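N5-Carboxyaminoimidazole ribonucleotide synthetase (Staphylococcus aureus subsp. aureus, PDB 3ORQ) catalyses the ATP-dependent joining of 5-aminoimidazole ribonucleotide and bicarbonate to give N5-carboxyaminoimidazole ribonucleotide in purine biosynthesis. Local coordinates at residues Q29-M34 against T293-V298; T198-N203 against I251-V256; P211-E216 against F223-P228; E284-S289 against N305-L310; P334-H339 against M355-N360. One frame throughout, in Å; residues are numbered along the deposited sequence. Where two conformers were deposited one is given.

Interaction 1. Residues Q29-M34 against T293-V298; sequences QSAQKM and THILAV
The backbones of A31 and I295 approach to 6.3 Å between their CA atoms, where the end of helix 22-33 meets helix 290-298. One side chain, I295, does most of the work, and each of its branches has its own partner. A chi1 of -57° sets CG1 beside the backbone N, where it faces CB of S30 at 4.0 Å, and the terminal CD1 reaches CB of A31 at 4.2 Å. The other branch, CG2, meets the selenium of M34, a selenomethionine, at 3.9 Å. M34 was modelled in two conformers; in the one described, its chain is extended beyond CG and slants across I295, and its SE also lies near CD2 of L296. Small S30 and A31 thus let I295 approach the helix backbone. Polar links frame it: S30 OG bonds to the carboxylate of D292, one turn before I295, and K33 forms a salt bridge with the same group. Beneath the pair, I15 of strand 14-18 touches both A31 and I295, while V38 of strand 37-42 covers A31 and L338 of the second subunit packs on M34. The contact lays helix 290-298 against helix 22-33, over the parallel sheet of the preATP-grasp domain.

Interaction 2. Residues T198-N203 against I251-V256; sequences TVTRGN and IGTFTV
The carbonyl oxygen of R201 takes the N-H of G252 at 2.8 Å, the donor lying in the carbonyl plane, and is also met by CA of I251. G252 N and R201 O are half of a reciprocal pair, the other half being R201 N to G252 O, whose donor stands above the carbonyl plane. Two residues along, V199 and F254 exchange N-H groups in the same way, each bond 2.9 Å between N and O. Here V199 O is approached by CA of T253 at 3.1 Å, a CA-H...O contact. These pairs join neighbouring antiparallel strands, 191-201 and 252-261, of the large sheet in the ATP-grasp domain.

Side chains divide by face. On one, four threonines meet in pairs: OG1 of T200 lies 2.8 Å from OG1 of T253, and OG1 of T198 is hydrogen-bonded to OG1 of T255 at a longer 3.2 Å. The methyls of T198 and T253 also meet. Helix 290-298 covers this face, T293 bonding to the hydroxyl of T200 and Q290 O to that of T253.

On the other face, a chi1 of 61° sets CG of F254 between its own N and carbonyl carbon, which brings the ring beside V199. The V199 CB sits over the ring, offset toward the rim, 3.9 Å from the centroid and 24° from the normal, a CH-pi contact. CB of R201 approaches the ring edge, while the R201 guanidinium bonds to F250 O through NH1 and to N205 through NH2. I245 of helix 234-245 packs against both R201 and F254.

Interaction 3. Residues P211-E216 against F223-P228; sequences PLQENE and FKTIVP
Strands 207-218 and 221-227 form a beta hairpin, and near its turn F223 and K224 together face E216 in a classic beta bulge. The backbone bonds register this irregularity. E214 and I226 make an ordinary hydrogen-bonded pair, I226 N to E214 O measuring 2.7 Å. At the bulge, E216 O instead receives two donors, F223 N at 2.9 Å and K224 N at 3.1 Å, while E216 N donates to K224 O. Between these pairs, the CA of T225 comes within 3.0 Å of E214 O, a CA-H...O contact.

Charge pairing occupies the face bearing E214, E216 and K224. The E216 chain is fully extended, whereas that of K224 folds back at its last two torsions (chi3 47°), bringing NZ to OE1 of E216 at 2.8 Å. This salt bridge uses the anti side of the carboxylate, with the amine 19° out of its plane. Both ends have second partners on helix 362-372: Y370 bonds to OE1 of E216, and E366 pairs with K224. The F223 ring turns its edge to the E216 carboxylate, the two planes 69° apart. E214, extended alongside, directs its carboxylate to R230 in a salt bridge of its own.

Apolar contacts complete the account. At the far end, just before the cis peptide preceding P228, V227 divides its methyls between two residues: CG2 rests 3.5 Å from CB of Q213, and CG1 lies 3.7 Å from CB of P211.

Interaction 4. Residues E284-S289 against N305-L310; sequences EACDYS and NSIELL
With chi1 at 49°, D287 holds its carboxylate between its own backbone N and carbonyl carbon, which turns OD1 toward the N-H of E308. The E308 N to D287 OD1 bond is 2.9 Å long and fairly straight at 166°, although the donor comes from above the carboxylate plane. In return, D287 N reaches E308 O in a longer bond of 3.3 Å, so the two residues hold each other through one side-chain and one main-chain link. A water passes a further connection from OD2 of D287 to S306 O, and lies at the edge of the Y288 ring.

The carboxylates of D287 and E308 would probably repel one another mildly, OD2 and OE1 being 4.6 Å apart, but OE1 of E308 is paired with K311 of the second subunit. Apolar groups fill in around the backbone. L309 brings CD1 to CB of A285 at 3.7 Å, CG2 of I307 lies 3.8 Å from CB of C286, and CD1 of L310 covers the peptide between C286 and D287.

Where helix 282-285 ends, A285 O accepts the N-H of L310 at 2.8 Å. Together with the D287 N to E308 O bond, this flanks C286 and L309, whose CA atoms are 4.6 Å apart, and marks the arrangement as a single beta bridge between the chain leaving helix 282-285 and the loop that leads to strand 313-319, the two running in roughly opposite directions.

Interaction 5. Residues P334-H339 against M355-N360; sequences PEWHLH and MTVLTN
H337 adopts a positive phi (41°), and this kink between 3-10 segment 334-336 and strand 338-340 presents both backbone and ring to T356. The imidazole ND1 donates to T356 O at 3.2 Å, nearly in the ring plane but bent at 138°, and Y288 of the second subunit meets the same ring. T356 N in turn donates to W336 O at 2.9 Å, with a weak second bond to H337 O. T356 thus engages successive residues of the turn, closing the beta hairpin of strands 338-340 and 351-358 in the C-terminal domain. A water extends the link, donating to E335 O and accepting from L358 N.

The W336 indole lies alongside M355, a selenomethionine whose chain bends at chi3 (49°). Its SE stands 3.7 Å above the indole plane toward the rim, 4.2 Å from the centroid of the six-membered ring, a Met-aromatic contact. The modelled approach of the M355 methyl to L338 is too short and doubtful. CD1 of W336 meets CG2 of V357 at 4.0 Å.

M369 and K372 of helix 362-372 pack on the indole, while the M355 side chain rests on M316 and L318 of strand 313-319. E284 of helix 282-285 touches H337 and T356.

Overall arrangement
Interactions 2, 3 and 5 lie along the same antiparallel sheet, which runs from the ATP-grasp domain into the C-terminal domain. Interaction 3 is nearest the nucleotide: the N215 side chain is about 7 Å from ADP and about 8 Å from the magnesium ion, while the side chain of T255 in interaction 2 is about 9 Å from that ion. Interactions 1, 4 and 5 are away from the annotated sites and touch the second subunit. Direct links join neighbours. T293 OG1 meets T200 OG1 at 2.9 Å between interactions 1 and 2, and E284 OE2 meets H339 NE2 at 2.7 Å between interactions 4 and 5. L309 of interaction 4 packs on V227 and P228 of interaction 3.

Interaction 1. Residues Q29-M34 against T293-V298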
# COMPACT_ATOMS: atom_id res chain seq x y z
N GLN A 29 4.95 -5.98 -2.03
CA GLN A 29 3.83 -5.08 -2.37
C GLN A 29 4.31 -3.68 -2.74
O GLN A 29 3.83 -3.11 -3.72
CB GLN A 29 2.78 -5.03 -1.27
CG GLN A 29 2.05 -6.40 -1.15
CD GLN A 29 0.77 -6.34 -0.30
OE1 GLN A 29 -0.29 -6.12 -0.82
NE2 GLN A 29 0.90 -6.49 1.03
N SER A 30 5.29 -3.15 -2.01
CA SER A 30 5.88 -1.87 -2.43
C SER A 30 6.59 -1.98 -3.78
O SER A 30 6.44 -1.10 -4.64
CB SER A 30 6.90 -1.33 -1.41
OG SER A 30 6.20 -0.83 -0.29
N ALA A 31 7.38 -3.02 -3.94
CA ALA A 31 8.12 -3.21 -5.17
C ALA A 31 7.16 -3.29 -6.36
O ALA A 31 7.43 -2.67 -7.39
CB ALA A 31 8.96 -4.46 -5.09
N GLN A 32 6.05 -4.04 -6.24
CA GLN A 32 5.13 -4.17 -7.40
C GLN A 32 4.41 -2.85 -7.70
O GLN A 32 4.30 -2.43 -8.86
CB GLN A 32 4.15 -5.32 -7.19
CG GLN A 32 4.82 -6.69 -7.48
CD GLN A 32 3.84 -7.66 -7.98
OE1 GLN A 32 3.10 -7.38 -8.94
NE2 GLN A 32 3.77 -8.84 -7.35
N LYS A 33 3.95 -2.16 -6.66
CA LYS A 33 3.45 -0.80 -6.82
C LYS A 33 4.41 0.14 -7.64
O LYS A 33 3.95 0.88 -8.48
CB LYS A 33 3.25 -0.17 -5.44
CG LYS A 33 2.95 1.34 -5.50
CD LYS A 33 2.78 1.86 -4.11
CE LYS A 33 4.09 1.79 -3.32
NZ LYS A 33 3.93 2.42 -1.98
N MSE A 34 5.70 0.11 -7.35
CA MSE A 34 6.71 0.92 -8.07
C MSE A 34 7.10 0.35 -9.43
O MSE A 34 7.91 0.95 -10.14
CB MSE A 34 7.98 1.08 -7.21
CG MSE A 34 7.82 2.06 -6.07
SE MSE A 34 9.34 2.10 -4.83
CE MSE A 34 8.35 3.03 -3.41
N THR A 293 10.98 2.99 1.34
CA THR A 293 12.37 3.42 1.35
C THR A 293 13.34 2.20 1.21
O THR A 293 14.40 2.31 0.66
CB THR A 293 12.71 4.23 2.60
OG1 THR A 293 12.38 3.46 3.76
CG2 THR A 293 11.91 5.52 2.64
N HIS A 294 12.94 1.02 1.66
CA HIS A 294 13.82 -0.12 1.49
C HIS A 294 14.05 -0.39 0.02
O HIS A 294 15.20 -0.60 -0.42
CB HIS A 294 13.23 -1.37 2.16
CG HIS A 294 14.19 -2.53 2.19
ND1 HIS A 294 15.20 -2.62 3.13
CD2 HIS A 294 14.31 -3.62 1.41
CE1 HIS A 294 15.87 -3.74 2.95
NE2 HIS A 294 15.38 -4.36 1.90
N ILE A 295 12.98 -0.36 -0.77
CA ILE A 295 13.06 -0.60 -2.22
C ILE A 295 13.82 0.52 -2.92
O ILE A 295 14.62 0.28 -3.86
CB ILE A 295 11.65 -0.68 -2.84
CG1 ILE A 295 10.83 -1.78 -2.15
CG2 ILE A 295 11.76 -0.93 -4.39
CD1 ILE A 295 11.56 -3.18 -2.06
N LEU A 296 13.55 1.75 -2.51
CA LEU A 296 14.23 2.90 -3.10
C LEU A 296 15.74 2.73 -2.93
O LEU A 296 16.50 2.89 -3.88
CB LEU A 296 13.76 4.23 -2.45
CG LEU A 296 12.39 4.78 -2.87
CD1 LEU A 296 12.10 5.98 -2.01
CD2 LEU A 296 12.34 5.12 -4.41
N ALA A 297 16.13 2.39 -1.70
CA ALA A 297 17.54 2.23 -1.30
C ALA A 297 18.23 1.14 -2.11
O ALA A 297 19.23 1.34 -2.78
CB ALA A 297 17.59 1.88 0.17
N VAL A 298 17.63 -0.02 -2.05
CA VAL A 298 18.20 -1.22 -2.62
C VAL A 298 18.28 -1.13 -4.14
O VAL A 298 19.20 -1.72 -4.75
CB VAL A 298 17.35 -2.38 -2.04
CG1 VAL A 298 16.66 -3.25 -3.06
CG2 VAL A 298 18.05 -3.03 -0.88

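Interaction 2. Residues T198-N203 against I251-V256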
# COMPACT_ATOMS: atom_id res chain seq x y z
N THR A 198 14.05 3.48 13.23
CA THR A 198 14.13 2.83 11.92
C THR A 198 14.84 3.79 10.94
O THR A 198 14.59 4.99 10.96
CB THR A 198 12.75 2.41 11.50
OG1 THR A 198 12.31 1.37 12.41
CG2 THR A 198 12.76 1.90 10.03
N VAL A 199 15.74 3.25 10.12
CA VAL A 199 16.65 4.06 9.32
C VAL A 199 16.76 3.46 7.93
O VAL A 199 16.61 2.24 7.75
CB VAL A 199 18.11 4.09 9.95
CG1 VAL A 199 19.06 4.98 9.16
CG2 VAL A 199 18.11 4.48 11.42
N THR A 200 17.04 4.30 6.94
CA THR A 200 17.30 3.75 5.61
C THR A 200 18.55 4.38 5.07
O THR A 200 18.71 5.60 5.10
CB THR A 200 16.13 3.97 4.60
OG1 THR A 200 14.90 3.43 5.13
CG2 THR A 200 16.45 3.21 3.28
N ARG A 201 19.43 3.56 4.52
CA ARG A 201 20.68 4.08 3.95
C ARG A 201 20.72 3.67 2.51
O ARG A 201 20.36 2.54 2.19
CB ARG A 201 21.88 3.48 4.69
CG ARG A 201 22.68 4.53 5.44
CD ARG A 201 24.02 3.95 5.93
NE ARG A 201 25.11 4.61 5.27
CZ ARG A 201 25.95 4.07 4.41
NH1 ARG A 201 25.88 2.78 4.09
NH2 ARG A 201 26.89 4.85 3.87
N GLY A 202 21.10 4.57 1.63
CA GLY A 202 21.07 4.24 0.22
C GLY A 202 22.34 4.66 -0.49
O GLY A 202 23.39 4.86 0.12
N ASN A 203 22.23 4.80 -1.79
CA ASN A 203 23.30 5.20 -2.66
C ASN A 203 24.06 6.44 -2.23
O ASN A 203 23.49 7.37 -1.67
CB ASN A 203 22.70 5.47 -4.04
CG ASN A 203 23.38 4.69 -5.10
OD1 ASN A 203 24.46 4.15 -4.89
ND2 ASN A 203 22.74 4.61 -6.28
N ILE A 251 22.83 -0.98 3.84
CA ILE A 251 22.02 -0.41 2.76
C ILE A 251 20.58 -0.92 2.96
O ILE A 251 20.37 -2.00 3.51
CB ILE A 251 22.54 -0.80 1.37
CG1 ILE A 251 23.86 -0.06 1.06
CG2 ILE A 251 21.48 -0.47 0.31
CD1 ILE A 251 23.75 1.45 1.14
N GLY A 252 19.60 -0.12 2.54
CA GLY A 252 18.18 -0.38 2.78
C GLY A 252 17.79 -0.03 4.23
O GLY A 252 18.48 0.69 4.94
N THR A 253 16.68 -0.58 4.68
CA THR A 253 16.18 -0.26 6.01
C THR A 253 16.80 -1.16 7.08
O THR A 253 16.93 -2.38 6.88
CB THR A 253 14.64 -0.34 6.01
OG1 THR A 253 14.17 0.75 5.19
CG2 THR A 253 14.03 -0.23 7.43
N PHE A 254 17.20 -0.56 8.20
CA PHE A 254 17.59 -1.36 9.39
C PHE A 254 17.01 -0.66 10.60
O PHE A 254 16.56 0.48 10.51
CB PHE A 254 19.11 -1.52 9.49
CG PHE A 254 19.86 -0.23 9.62
CD1 PHE A 254 20.08 0.58 8.52
CD2 PHE A 254 20.32 0.18 10.85
CE1 PHE A 254 20.76 1.80 8.63
CE2 PHE A 254 21.01 1.41 10.99
CZ PHE A 254 21.22 2.22 9.87
N THR A 255 16.95 -1.36 11.72
CA THR A 255 16.34 -0.79 12.92
C THR A 255 17.22 -1.04 14.16
O THR A 255 17.68 -2.14 14.38
CB THR A 255 14.93 -1.40 13.18
OG1 THR A 255 14.12 -1.23 12.02
CG2 THR A 255 14.25 -0.75 14.41
N VAL A 256 17.41 -0.00 14.96
CA VAL A 256 18.17 -0.10 16.20
C VAL A 256 17.17 -0.02 17.35
O VAL A 256 16.40 0.95 17.42
CB VAL A 256 19.20 1.05 16.32
CG1 VAL A 256 20.08 0.95 17.62
CG2 VAL A 256 20.06 1.13 15.09

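Interaction 3. Residues P211-E216 against F223-P228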
# COMPACT_ATOMS: atom_id res chain seq x y z
N PRO A 211 10.39 8.66 12.30
CA PRO A 211 10.12 9.13 13.67
C PRO A 211 10.46 8.07 14.72
O PRO A 211 10.18 6.88 14.53
CB PRO A 211 8.59 9.38 13.68
CG PRO A 211 8.10 9.15 12.18
CD PRO A 211 9.34 9.09 11.33
N LEU A 212 11.04 8.49 15.84
CA LEU A 212 11.32 7.61 16.97
C LEU A 212 10.05 6.94 17.43
O LEU A 212 9.00 7.55 17.51
CB LEU A 212 11.93 8.41 18.12
CG LEU A 212 12.60 7.58 19.20
CD1 LEU A 212 13.95 6.90 18.74
CD2 LEU A 212 12.75 8.44 20.51
N GLN A 213 10.13 5.64 17.69
CA GLN A 213 8.95 4.90 18.03
C GLN A 213 9.10 4.28 19.42
O GLN A 213 10.21 3.93 19.84
CB GLN A 213 8.59 3.85 16.94
CG GLN A 213 9.72 3.05 16.36
CD GLN A 213 9.95 3.25 14.86
OE1 GLN A 213 9.40 4.13 14.21
NE2 GLN A 213 10.83 2.43 14.33
N GLU A 214 7.99 4.20 20.15
CA GLU A 214 8.00 3.73 21.52
C GLU A 214 7.31 2.35 21.59
O GLU A 214 6.21 2.15 21.09
CB GLU A 214 7.27 4.74 22.42
CG GLU A 214 7.03 4.22 23.80
CD GLU A 214 6.10 5.09 24.63
OE1 GLU A 214 5.59 4.57 25.66
OE2 GLU A 214 5.87 6.26 24.26
N ASN A 215 7.97 1.42 22.25
CA ASN A 215 7.66 0.01 22.14
C ASN A 215 7.42 -0.65 23.50
O ASN A 215 8.32 -0.68 24.41
CB ASN A 215 8.79 -0.72 21.40
CG ASN A 215 9.01 -0.17 20.00
OD1 ASN A 215 8.06 0.22 19.33
ND2 ASN A 215 10.26 -0.16 19.54
N GLU A 216 6.24 -1.22 23.64
CA GLU A 216 5.93 -2.03 24.80
C GLU A 216 5.92 -3.46 24.33
O GLU A 216 5.37 -3.77 23.25
CB GLU A 216 4.59 -1.64 25.41
CG GLU A 216 4.27 -2.50 26.63
CD GLU A 216 2.98 -2.14 27.31
OE1 GLU A 216 2.42 -1.06 27.04
OE2 GLU A 216 2.51 -2.96 28.12
N PHE A 223 4.33 -5.76 21.43
CA PHE A 223 2.90 -5.73 21.70
C PHE A 223 2.31 -4.46 21.15
O PHE A 223 1.29 -4.50 20.47
CB PHE A 223 2.72 -5.74 23.20
CG PHE A 223 1.32 -5.54 23.69
CD1 PHE A 223 0.30 -6.41 23.31
CD2 PHE A 223 1.07 -4.59 24.69
CE1 PHE A 223 -0.99 -6.26 23.84
CE2 PHE A 223 -0.21 -4.43 25.24
CZ PHE A 223 -1.24 -5.27 24.81
N LYS A 224 2.96 -3.34 21.43
CA LYS A 224 2.42 -2.01 21.14
C LYS A 224 3.54 -1.07 20.75
O LYS A 224 4.54 -1.03 21.43
CB LYS A 224 1.67 -1.43 22.34
CG LYS A 224 1.16 0.00 22.14
CD LYS A 224 0.15 0.38 23.17
CE LYS A 224 0.66 -0.04 24.60
NZ LYS A 224 1.77 0.86 25.12
N THR A 225 3.36 -0.33 19.66
CA THR A 225 4.29 0.74 19.25
C THR A 225 3.52 2.02 19.14
O THR A 225 2.45 2.04 18.51
CB THR A 225 4.94 0.41 17.88
OG1 THR A 225 5.71 -0.80 18.03
CG2 THR A 225 5.80 1.58 17.35
N ILE A 226 4.03 3.07 19.79
CA ILE A 226 3.39 4.39 19.75
C ILE A 226 4.32 5.39 19.10
O ILE A 226 5.50 5.43 19.42
CB ILE A 226 3.10 4.92 21.16
CG1 ILE A 226 2.01 4.05 21.80
CG2 ILE A 226 2.75 6.43 21.11
CD1 ILE A 226 1.57 4.53 23.16
N VAL A 227 3.78 6.20 18.20
CA VAL A 227 4.57 7.17 17.51
C VAL A 227 3.76 8.44 17.49
O VAL A 227 2.60 8.42 17.05
CB VAL A 227 4.89 6.71 16.05
CG1 VAL A 227 5.83 7.68 15.37
CG2 VAL A 227 5.53 5.31 16.04
N PRO A 228 4.37 9.58 17.88
CA PRO A 228 5.79 9.71 18.22
C PRO A 228 6.06 9.23 19.63
O PRO A 228 5.18 9.38 20.52
CB PRO A 228 6.04 11.23 18.12
CG PRO A 228 4.74 11.87 18.43
CD PRO A 228 3.67 10.88 17.95

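Interaction 4. Residues E284-S289 against N305-L310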
# COMPACT_ATOMS: atom_id res chain seq x y z
N GLU A 284 0.66 3.46 7.26
CA GLU A 284 -0.49 4.39 7.27
C GLU A 284 -0.12 5.81 7.70
O GLU A 284 -0.75 6.79 7.24
CB GLU A 284 -1.59 3.87 8.19
CG GLU A 284 -2.40 2.67 7.62
CD GLU A 284 -1.64 1.38 7.76
OE1 GLU A 284 -0.65 1.41 8.51
OE2 GLU A 284 -1.99 0.37 7.10
N ALA A 285 0.88 5.93 8.57
CA ALA A 285 1.11 7.20 9.32
C ALA A 285 2.12 8.15 8.70
O ALA A 285 2.13 9.34 9.03
CB ALA A 285 1.49 6.89 10.74
N CYS A 286 2.94 7.67 7.78
CA CYS A 286 4.07 8.49 7.22
C CYS A 286 3.86 8.71 5.75
O CYS A 286 3.07 8.00 5.12
CB CYS A 286 5.44 7.82 7.43
SG CYS A 286 5.92 7.63 9.16
N ASP A 287 4.61 9.65 5.18
CA ASP A 287 4.48 9.90 3.75
C ASP A 287 5.27 8.86 2.94
O ASP A 287 5.13 8.79 1.70
CB ASP A 287 4.91 11.34 3.41
CG ASP A 287 6.26 11.73 4.02
OD1 ASP A 287 6.84 10.94 4.80
OD2 ASP A 287 6.76 12.84 3.72
N TYR A 288 6.12 8.10 3.63
CA TYR A 288 6.85 6.95 3.05
C TYR A 288 6.81 5.85 4.11
O TYR A 288 6.86 6.15 5.30
CB TYR A 288 8.31 7.26 2.79
CG TYR A 288 8.58 8.41 1.82
CD1 TYR A 288 8.73 9.72 2.30
CD2 TYR A 288 8.72 8.19 0.45
CE1 TYR A 288 8.98 10.79 1.47
CE2 TYR A 288 8.95 9.28 -0.44
CZ TYR A 288 9.08 10.58 0.10
OH TYR A 288 9.33 11.66 -0.71
N SER A 289 6.75 4.59 3.70
CA SER A 289 6.84 3.51 4.69
C SER A 289 8.24 2.94 4.69
O SER A 289 9.00 3.19 3.78
CB SER A 289 5.82 2.38 4.40
OG SER A 289 6.36 1.45 3.46
N ASN A 305 14.89 13.14 2.04
CA ASN A 305 15.77 13.64 3.09
C ASN A 305 15.15 13.53 4.45
O ASN A 305 15.87 13.34 5.43
CB ASN A 305 16.17 15.09 2.80
CG ASN A 305 17.07 15.21 1.56
OD1 ASN A 305 16.90 16.10 0.74
ND2 ASN A 305 18.02 14.26 1.42
N SER A 306 13.83 13.65 4.54
CA SER A 306 13.17 13.44 5.82
C SER A 306 11.89 12.66 5.66
O SER A 306 11.35 12.56 4.57
CB SER A 306 12.91 14.78 6.55
OG SER A 306 11.85 15.45 5.92
N ILE A 307 11.42 12.09 6.76
CA ILE A 307 10.13 11.41 6.76
C ILE A 307 9.14 12.17 7.63
O ILE A 307 9.49 12.64 8.72
CB ILE A 307 10.28 9.95 7.20
CG1 ILE A 307 11.03 9.19 6.09
CG2 ILE A 307 8.90 9.30 7.34
CD1 ILE A 307 12.06 8.35 6.64
N GLU A 308 7.91 12.34 7.13
CA GLU A 308 6.92 13.13 7.88
C GLU A 308 5.97 12.19 8.54
O GLU A 308 5.46 11.29 7.89
CB GLU A 308 6.12 14.06 6.97
CG GLU A 308 6.79 15.37 6.69
CD GLU A 308 5.87 16.37 5.99
OE1 GLU A 308 6.42 17.16 5.17
OE2 GLU A 308 4.64 16.39 6.26
N LEU A 309 5.70 12.41 9.81
CA LEU A 309 4.57 11.74 10.45
C LEU A 309 3.29 12.56 10.17
O LEU A 309 3.10 13.66 10.74
CB LEU A 309 4.83 11.57 11.96
CG LEU A 309 3.78 10.85 12.81
CD1 LEU A 309 3.67 9.40 12.45
CD2 LEU A 309 4.21 10.98 14.23
N LEU A 310 2.44 12.07 9.28
CA LEU A 310 1.17 12.76 8.89
C LEU A 310 0.11 12.69 10.01
O LEU A 310 -0.68 13.61 10.21
CB LEU A 310 0.63 12.14 7.59
CG LEU A 310 1.63 12.17 6.42
CD1 LEU A 310 1.12 11.42 5.18
CD2 LEU A 310 2.05 13.64 6.07
O HOH W 1 9.01 13.80 3.30

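Interaction 5. Residues P334-H339 against M355-N360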
# COMPACT_ATOMS: atom_id res chain seq x y z
N PRO A 334 -13.25 -0.08 11.27
CA PRO A 334 -12.45 0.30 10.13
C PRO A 334 -11.24 1.16 10.56
O PRO A 334 -10.23 1.15 9.86
CB PRO A 334 -13.43 1.13 9.28
CG PRO A 334 -14.45 1.67 10.30
CD PRO A 334 -14.59 0.55 11.24
N GLU A 335 -11.33 1.83 11.71
CA GLU A 335 -10.24 2.67 12.23
C GLU A 335 -9.08 1.83 12.77
O GLU A 335 -8.08 2.38 13.21
CB GLU A 335 -10.73 3.70 13.29
CG GLU A 335 -11.18 3.10 14.62
CD GLU A 335 -12.63 2.58 14.65
OE1 GLU A 335 -13.21 2.26 13.60
OE2 GLU A 335 -13.21 2.49 15.75
N TRP A 336 -9.20 0.50 12.72
CA TRP A 336 -8.08 -0.36 13.08
C TRP A 336 -7.08 -0.63 11.93
O TRP A 336 -5.98 -1.12 12.18
CB TRP A 336 -8.60 -1.66 13.70
CG TRP A 336 -9.21 -1.46 15.10
CD1 TRP A 336 -9.29 -0.27 15.80
CD2 TRP A 336 -9.76 -2.46 15.95
NE1 TRP A 336 -9.88 -0.49 17.00
CE2 TRP A 336 -10.18 -1.82 17.13
CE3 TRP A 336 -9.96 -3.85 15.81
CZ2 TRP A 336 -10.78 -2.51 18.21
CZ3 TRP A 336 -10.57 -4.55 16.90
CH2 TRP A 336 -10.97 -3.87 18.08
N HIS A 337 -7.45 -0.30 10.70
CA HIS A 337 -6.56 -0.51 9.52
C HIS A 337 -5.87 -1.85 9.65
O HIS A 337 -4.66 -1.94 9.95
CB HIS A 337 -5.53 0.61 9.34
CG HIS A 337 -6.12 1.97 9.01
ND1 HIS A 337 -6.31 2.95 9.96
CD2 HIS A 337 -6.55 2.49 7.85
CE1 HIS A 337 -6.85 4.02 9.40
NE2 HIS A 337 -6.98 3.77 8.11
N LEU A 338 -6.65 -2.91 9.47
CA LEU A 338 -6.16 -4.23 9.76
C LEU A 338 -5.29 -4.77 8.66
O LEU A 338 -5.65 -4.66 7.48
CB LEU A 338 -7.35 -5.15 9.99
CG LEU A 338 -7.95 -4.88 11.35
CD1 LEU A 338 -9.56 -4.95 11.33
CD2 LEU A 338 -7.30 -5.84 12.33
N HIS A 339 -4.15 -5.35 9.05
CA HIS A 339 -3.26 -6.13 8.16
C HIS A 339 -3.31 -7.59 8.59
O HIS A 339 -2.98 -7.92 9.73
CB HIS A 339 -1.80 -5.68 8.31
CG HIS A 339 -1.52 -4.35 7.69
ND1 HIS A 339 -0.65 -4.20 6.63
CD2 HIS A 339 -2.02 -3.12 7.96
CE1 HIS A 339 -0.59 -2.92 6.30
NE2 HIS A 339 -1.42 -2.25 7.08
N MSE A 355 -2.51 -4.17 13.51
CA MSE A 355 -3.46 -3.13 13.30
C MSE A 355 -2.80 -1.79 13.62
O MSE A 355 -1.96 -1.69 14.52
CB MSE A 355 -4.73 -3.36 14.15
CG MSE A 355 -4.49 -3.67 15.60
SE MSE A 355 -6.22 -3.86 16.52
CE MSE A 355 -6.99 -4.99 15.33
N THR A 356 -3.17 -0.78 12.87
CA THR A 356 -2.60 0.52 13.08
C THR A 356 -3.74 1.50 13.22
O THR A 356 -4.57 1.67 12.29
CB THR A 356 -1.75 0.94 11.90
OG1 THR A 356 -0.64 0.04 11.80
CG2 THR A 356 -1.23 2.39 12.07
N VAL A 357 -3.77 2.14 14.38
CA VAL A 357 -4.81 3.08 14.71
C VAL A 357 -4.25 4.50 14.63
O VAL A 357 -3.46 4.90 15.44
CB VAL A 357 -5.36 2.80 16.11
CG1 VAL A 357 -6.61 3.56 16.35
CG2 VAL A 357 -5.61 1.26 16.32
N LEU A 358 -4.68 5.25 13.64
CA LEU A 358 -4.25 6.63 13.55
C LEU A 358 -5.04 7.41 14.55
O LEU A 358 -6.23 7.19 14.69
CB LEU A 358 -4.49 7.18 12.14
CG LEU A 358 -3.71 6.47 11.02
CD1 LEU A 358 -4.02 7.11 9.65
CD2 LEU A 358 -2.21 6.51 11.32
N THR A 359 -4.38 8.31 15.27
CA THR A 359 -5.06 9.01 16.38
C THR A 359 -4.46 10.39 16.66
O THR A 359 -3.25 10.58 16.54
CB THR A 359 -4.98 8.16 17.67
OG1 THR A 359 -5.73 8.77 18.74
CG2 THR A 359 -3.53 7.97 18.10
N ASN A 360 -5.30 11.35 17.05
CA ASN A 360 -4.76 12.60 17.57
C ASN A 360 -4.53 12.57 19.08
O ASN A 360 -3.90 13.48 19.66
CB ASN A 360 -5.68 13.75 17.23
CG ASN A 360 -5.65 14.10 15.78
OD1 ASN A 360 -4.59 14.09 15.15
ND2 ASN A 360 -6.82 14.39 15.23
O HOH W 2 -7.19 4.90 12.64